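Local coordinates for protein biuret hydrolase (Pseudomonas sp., PDB 6C62) that hydrolyses 1-carboxybiuret to urea-1,3-dicarboxylate and ammonia, a step in the bacterial breakdown of atrazine, at residues G262-N267 / T401-F406; E287-P292 / D365-P370. One frame throughout, in Å; residues are numbered along the deposited sequence.

Contact 1 (G262-N267 / T401-F406); sequences GWFRDN and TQPVSF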
loop_
_atom_site.group_PDB
_atom_site.type_symbol
_atom_site.label_atom_id
_atom_site.label_comp_id
_atom_site.label_asym_id
_atom_site.label_seq_id
_atom_site.Cartn_x
_atom_site.Cartn_y
_atom_site.Cartn_z
ATOM N N GLY A 262 30.726 3.418 -2.411
ATOM C CA GLY A 262 30.190 2.414 -3.336
ATOM C C GLY A 262 29.411 3.025 -4.488
ATOM O O GLY A 262 29.998 3.766 -5.268
ATOM N N TRP A 263 28.105 2.746 -4.559
ATOM C CA TRP A 263 27.223 3.275 -5.616
ATOM C C TRP A 263 27.403 4.791 -5.804
ATOM O O TRP A 263 27.445 5.291 -6.930
ATOM C CB TRP A 263 25.751 3.003 -5.239
ATOM C CG TRP A 263 24.747 3.628 -6.141
ATOM C CD1 TRP A 263 24.082 4.798 -5.927
ATOM C CD2 TRP A 263 24.277 3.121 -7.381
ATOM N NE1 TRP A 263 23.232 5.057 -6.981
ATOM C CE2 TRP A 263 23.339 4.041 -7.885
ATOM C CE3 TRP A 263 24.566 1.991 -8.120
ATOM C CZ2 TRP A 263 22.681 3.848 -9.112
ATOM C CZ3 TRP A 263 23.898 1.791 -9.323
ATOM C CH2 TRP A 263 22.995 2.729 -9.821
ATOM N N PHE A 264 27.510 5.500 -4.693
ATOM C CA PHE A 264 27.583 6.948 -4.690
ATOM C C PHE A 264 28.974 7.527 -5.065
ATOM O O PHE A 264 29.100 8.759 -5.304
ATOM C CB PHE A 264 27.121 7.480 -3.356
ATOM C CG PHE A 264 25.685 7.204 -3.075
ATOM C CD1 PHE A 264 24.697 8.083 -3.533
ATOM C CD2 PHE A 264 25.294 6.045 -2.418
ATOM C CE1 PHE A 264 23.365 7.805 -3.278
ATOM C CE2 PHE A 264 23.953 5.769 -2.174
ATOM C CZ PHE A 264 23.011 6.662 -2.600
ATOM N N ARG A 265 29.975 6.657 -5.141
ATOM C CA ARG A 265 31.273 7.012 -5.749
ATOM C C ARG A 265 31.405 6.536 -7.184
ATOM O O ARG A 265 31.853 7.308 -8.087
ATOM C CB ARG A 265 32.395 6.434 -4.909
ATOM C CG ARG A 265 33.746 6.962 -5.369
ATOM C CD ARG A 265 34.810 6.678 -4.336
ATOM N NE ARG A 265 36.152 7.004 -4.844
ATOM C CZ ARG A 265 36.641 8.248 -4.931
ATOM N NH1 ARG A 265 35.921 9.336 -4.568
ATOM N NH2 ARG A 265 37.888 8.407 -5.356
ATOM N N ASP A 266 31.019 5.286 -7.420
ATOM C CA ASP A 266 31.045 4.662 -8.751
ATOM C C ASP A 266 30.217 5.435 -9.794
ATOM O O ASP A 266 30.560 5.406 -10.985
ATOM C CB ASP A 266 30.421 3.270 -8.718
ATOM C CG ASP A 266 31.198 2.249 -7.846
ATOM O OD1 ASP A 266 32.329 2.543 -7.370
ATOM O OD2 ASP A 266 30.576 1.164 -7.558
ATOM N N ASN A 267 29.097 6.060 -9.374
ATOM C CA ASN A 267 28.262 6.814 -10.288
ATOM C C ASN A 267 28.489 8.347 -10.202
ATOM O O ASN A 267 27.656 9.140 -10.643
ATOM C CB ASN A 267 26.808 6.438 -10.079
ATOM C CG ASN A 267 26.544 4.984 -10.409
ATOM O OD1 ASN A 267 26.455 4.605 -11.566
ATOM N ND2 ASN A 267 26.447 4.152 -9.389
ATOM N N THR A 401 20.187 10.334 -6.818
ATOM C CA THR A 401 19.031 10.833 -6.067
ATOM C C THR A 401 18.016 9.717 -5.777
ATOM O O THR A 401 17.393 9.680 -4.702
ATOM C CB THR A 401 18.324 11.984 -6.815
ATOM O OG1 THR A 401 18.111 11.636 -8.185
ATOM C CG2 THR A 401 19.151 13.187 -6.784
ATOM N N GLN A 402 17.832 8.842 -6.749
ATOM C CA GLN A 402 16.750 7.873 -6.752
ATOM C C GLN A 402 16.737 6.884 -5.562
ATOM O O GLN A 402 15.683 6.628 -5.014
ATOM C CB GLN A 402 16.688 7.152 -8.117
ATOM C CG GLN A 402 15.404 6.362 -8.328
ATOM C CD GLN A 402 15.029 6.134 -9.784
ATOM O OE1 GLN A 402 15.884 6.221 -10.656
ATOM N NE2 GLN A 402 13.739 5.954 -10.076
ATOM N N PRO A 403 17.896 6.396 -5.118
ATOM C CA PRO A 403 17.873 5.485 -3.926
ATOM C C PRO A 403 17.407 6.185 -2.640
ATOM O O PRO A 403 16.816 5.550 -1.775
ATOM C CB PRO A 403 19.351 5.081 -3.771
ATOM C CG PRO A 403 20.006 5.352 -5.127
ATOM C CD PRO A 403 19.252 6.525 -5.683
ATOM N N VAL A 404 17.637 7.472 -2.525
ATOM C CA VAL A 404 17.413 8.199 -1.272
ATOM C C VAL A 404 15.949 8.614 -1.062
ATOM O O VAL A 404 15.372 8.417 0.026
ATOM C CB VAL A 404 18.330 9.454 -1.218
ATOM C CG1 VAL A 404 18.090 10.219 0.070
ATOM C CG2 VAL A 404 19.806 9.052 -1.394
ATOM N N SER A 405 15.317 9.133 -2.100
ATOM C CA SER A 405 13.892 9.423 -2.056
ATOM C C SER A 405 13.011 8.167 -1.878
ATOM O O SER A 405 11.923 8.261 -1.373
ATOM C CB SER A 405 13.477 10.246 -3.295
ATOM O OG SER A 405 14.148 9.764 -4.403
ATOM N N PHE A 406 13.521 6.996 -2.244
ATOM C CA PHE A 406 12.740 5.779 -2.133
ATOM C C PHE A 406 12.486 5.393 -0.650
ATOM O O PHE A 406 11.432 4.878 -0.294
ATOM C CB PHE A 406 13.431 4.662 -2.875
ATOM C CG PHE A 406 12.587 3.436 -3.036
ATOM C CD1 PHE A 406 11.301 3.534 -3.588
ATOM C CD2 PHE A 406 13.031 2.198 -2.610
ATOM C CE1 PHE A 406 10.474 2.409 -3.683
ATOM C CE2 PHE A 406 12.200 1.097 -2.698
ATOM C CZ PHE A 406 10.967 1.180 -3.283
#
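The backbone O of Trp-263, the residue whose indole reaches Pro-403, is held by two N-H groups of Asn-267. The side-chain ND2 of Asn-267 binds Trp-263 O at 2.9 Å with an angle of 155° at the hydrogen. The backbone N of Asn-267 binds the same oxygen. This closes the short helix 263-266, which follows strand 257-260 of the central mixed sheet in the amidase fold. Across the contact lies helix 402-407. No hydrogen bond joins the two segments, and the packing is largely apolar. The ring of Pro-403 does most of the work on its side. Its CG lies 3.7 Å from Trp-263 NE1, and the two side chains cross at about a right angle. The indole N-H is used by the backbone O of Leu-399, so the touch of NE1 on Pro-403 is simple packing. Trp-263 CG stands anti to the backbone N (chi1 173°), which carries the indole across to Pro-403. Phe-264 runs past Pro-403 in the opposite direction. Its CZ lies 4.2 Å from Val-404 CG2. Val-404 also touches Ile-431 of strand 426-432, which sets helix 402-407 against the sheet. The two aromatic rings of helix 263-266 pack together: Trp-263 CD1 lies 3.7 Å above the plane of the Phe-264 ring, over its centre, and Phe-264 CZ comes to 4.1 Å from Pro-403 CG.

Contact 2 (E287-P292 / D365-P370); sequences EVVMWP and DILIAP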
loop_
_atom_site.group_PDB
_atom_site.type_symbol
_atom_site.label_atom_id
_atom_site.label_comp_id
_atom_site.label_asym_id
_atom_site.label_seq_id
_atom_site.Cartn_x
_atom_site.Cartn_y
_atom_site.Cartn_z
ATOM N N GLU A 287 34.800 9.396 7.541
ATOM C CA GLU A 287 34.436 8.009 7.327
ATOM C C GLU A 287 33.596 7.792 6.068
ATOM O O GLU A 287 32.672 8.552 5.802
ATOM C CB GLU A 287 33.698 7.481 8.523
ATOM C CG GLU A 287 34.590 6.740 9.486
ATOM C CD GLU A 287 33.809 6.189 10.655
ATOM O OE1 GLU A 287 33.216 5.079 10.492
ATOM O OE2 GLU A 287 33.806 6.892 11.712
ATOM N N VAL A 288 33.942 6.766 5.307
ATOM C CA VAL A 288 33.179 6.332 4.137
ATOM C C VAL A 288 32.150 5.301 4.649
ATOM O O VAL A 288 32.487 4.403 5.402
ATOM C CB VAL A 288 34.099 5.790 3.049
ATOM C CG1 VAL A 288 33.309 5.139 1.920
ATOM C CG2 VAL A 288 34.995 6.903 2.510
ATOM N N VAL A 289 30.894 5.478 4.299
ATOM C CA VAL A 289 29.782 4.679 4.794
ATOM C C VAL A 289 29.079 4.041 3.555
ATOM O O VAL A 289 28.882 4.710 2.533
ATOM C CB VAL A 289 28.757 5.601 5.476
ATOM C CG1 VAL A 289 27.525 4.850 5.930
ATOM C CG2 VAL A 289 29.376 6.308 6.619
ATOM N N MET A 290 28.695 2.763 3.648
ATOM C CA MET A 290 27.914 2.130 2.576
ATOM C C MET A 290 26.417 2.272 2.870
ATOM O O MET A 290 25.962 1.966 3.934
ATOM C CB MET A 290 28.314 0.670 2.372
ATOM C CG MET A 290 29.833 0.577 2.074
ATOM S SD MET A 290 30.361 1.510 0.568
ATOM C CE MET A 290 30.044 0.155 -0.568
ATOM N N TRP A 291 25.681 2.765 1.896
ATOM C CA TRP A 291 24.220 2.832 1.960
ATOM C C TRP A 291 23.729 1.415 1.646
ATOM O O TRP A 291 24.265 0.757 0.740
ATOM C CB TRP A 291 23.738 3.833 0.927
ATOM C CG TRP A 291 22.255 4.105 0.910
ATOM C CD1 TRP A 291 21.336 3.427 0.201
ATOM C CD2 TRP A 291 21.567 5.157 1.550
ATOM N NE1 TRP A 291 20.112 3.981 0.366
ATOM C CE2 TRP A 291 20.219 5.040 1.208
ATOM C CE3 TRP A 291 21.955 6.191 2.385
ATOM C CZ2 TRP A 291 19.259 5.906 1.650
ATOM C CZ3 TRP A 291 20.984 7.067 2.864
ATOM C CH2 TRP A 291 19.641 6.923 2.493
ATOM N N PRO A 292 22.764 0.897 2.413
ATOM C CA PRO A 292 22.301 -0.467 2.102
ATOM C C PRO A 292 21.584 -0.622 0.718
ATOM O O PRO A 292 20.655 0.141 0.396
ATOM C CB PRO A 292 21.331 -0.740 3.262
ATOM C CG PRO A 292 20.725 0.610 3.521
ATOM C CD PRO A 292 21.958 1.486 3.494
ATOM N N ASP A 365 24.165 10.830 11.796
ATOM C CA ASP A 365 23.237 11.969 11.808
ATOM C C ASP A 365 23.016 12.541 10.391
ATOM O O ASP A 365 21.871 12.821 10.011
ATOM C CB ASP A 365 23.721 13.041 12.763
ATOM C CG ASP A 365 23.821 12.504 14.198
ATOM O OD1 ASP A 365 22.752 12.147 14.700
ATOM O OD2 ASP A 365 24.962 12.322 14.773
ATOM N N ILE A 366 24.110 12.697 9.643
ATOM C CA ILE A 366 24.069 13.223 8.264
ATOM C C ILE A 366 24.987 12.377 7.379
ATOM O O ILE A 366 26.098 11.992 7.819
ATOM C CB ILE A 366 24.488 14.698 8.245
ATOM C CG1 ILE A 366 23.488 15.560 8.947
ATOM C CG2 ILE A 366 24.581 15.242 6.837
ATOM C CD1 ILE A 366 24.152 16.664 9.672
ATOM N N LEU A 367 24.544 12.090 6.161
ATOM C CA LEU A 367 25.366 11.416 5.155
ATOM C C LEU A 367 25.434 12.276 3.914
ATOM O O LEU A 367 24.435 12.903 3.546
ATOM C CB LEU A 367 24.844 10.015 4.834
ATOM C CG LEU A 367 24.852 9.067 6.067
ATOM C CD1 LEU A 367 24.046 7.807 5.814
ATOM C CD2 LEU A 367 26.284 8.661 6.408
ATOM N N ILE A 368 26.608 12.306 3.268
ATOM C CA ILE A 368 26.862 13.180 2.142
ATOM C C ILE A 368 27.054 12.397 0.846
ATOM O O ILE A 368 27.814 11.425 0.771
ATOM C CB ILE A 368 28.166 13.964 2.364
ATOM C CG1 ILE A 368 28.121 14.704 3.682
ATOM C CG2 ILE A 368 28.361 14.968 1.228
ATOM C CD1 ILE A 368 29.499 15.276 4.000
ATOM N N ALA A 369 26.409 12.864 -0.196
ATOM C CA ALA A 369 26.580 12.330 -1.535
ATOM C C ALA A 369 26.481 13.423 -2.568
ATOM O O ALA A 369 25.989 14.500 -2.276
ATOM C CB ALA A 369 25.492 11.285 -1.781
ATOM N N PRO A 370 26.902 13.149 -3.807
ATOM C CA PRO A 370 26.655 14.148 -4.829
ATOM C C PRO A 370 25.206 14.096 -5.250
ATOM O O PRO A 370 24.538 13.073 -5.077
ATOM C CB PRO A 370 27.591 13.740 -5.988
ATOM C CG PRO A 370 28.306 12.471 -5.551
ATOM C CD PRO A 370 27.563 11.944 -4.348
#
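Leu-367 packs one methyl on Val-289 and sets the other near Trp-291. These three buried side chains make the whole contact, and no hydrogen bond crosses it. Strands 288-289 and 366-370 belong to the central mixed sheet but are not direct neighbours. Strand 257-260 runs between them, parallel to both. Leu-367 and Val-289 therefore meet over the middle strand, with their CA atoms 8.1 Å apart. The tight part is at Leu-367 CD2. This methyl lies 3.9 Å from Val-289 CG2 and 4.0 Å from Val-289 CG1, so it faces the fork of the valine. The two side chains cross at about a right angle. In Leu-367, CG lies opposite the carbonyl carbon (chi1 -61°), and the branch then spreads its two methyls to separate partners. The second partner is held less closely: Leu-367 CD1 is 4.3 Å from Trp-291 CZ3. On one face of the indole, Pro-292 CD sits 3.7 Å above the plane, toward the rim. The indole NE1 bonds to Tyr-353 OH, which gives this buried N-H a polar partner. The other side of segment 287-292 is looser: Val-288 and Met-290 lie at the solvent side. Glu-287 is also exposed, and its OE1 forms a salt bridge with Arg-256. The apolar cluster is completed by Leu-260 of the middle strand, which touches both Trp-291 and Leu-367. Helix 340-360 covers this face of the sheet, with Val-357 against Trp-291 and Leu-360 against Leu-367. Helix 270-283 lies on the opposite face, where Val-276 packs against Ile-368 and Pro-370.

Followed from the N terminus, the chain leaves strand 257-260 and enters 262-267, the first half of contact 1. Helix 270-283 then leads to 287-292, a beta-alpha-beta crossover between parallel neighbouring strands. A largely helical run of 72 residues follows before 365-370 closes contact 2. Only later does 401-406 close contact 1, so the shorter loop lies within the longer one. The two contacts also touch. Phe-264 CE2 packs 3.7 Å from Trp-291 CB, and Phe-264 CD1 packs 3.7 Å from Ala-369 CB. Tyr-353, the partner of the Trp-291 indole, also bonds to Pro-403 O. Together the two contacts tie the 288-289 edge of the sheet to helix 402-407.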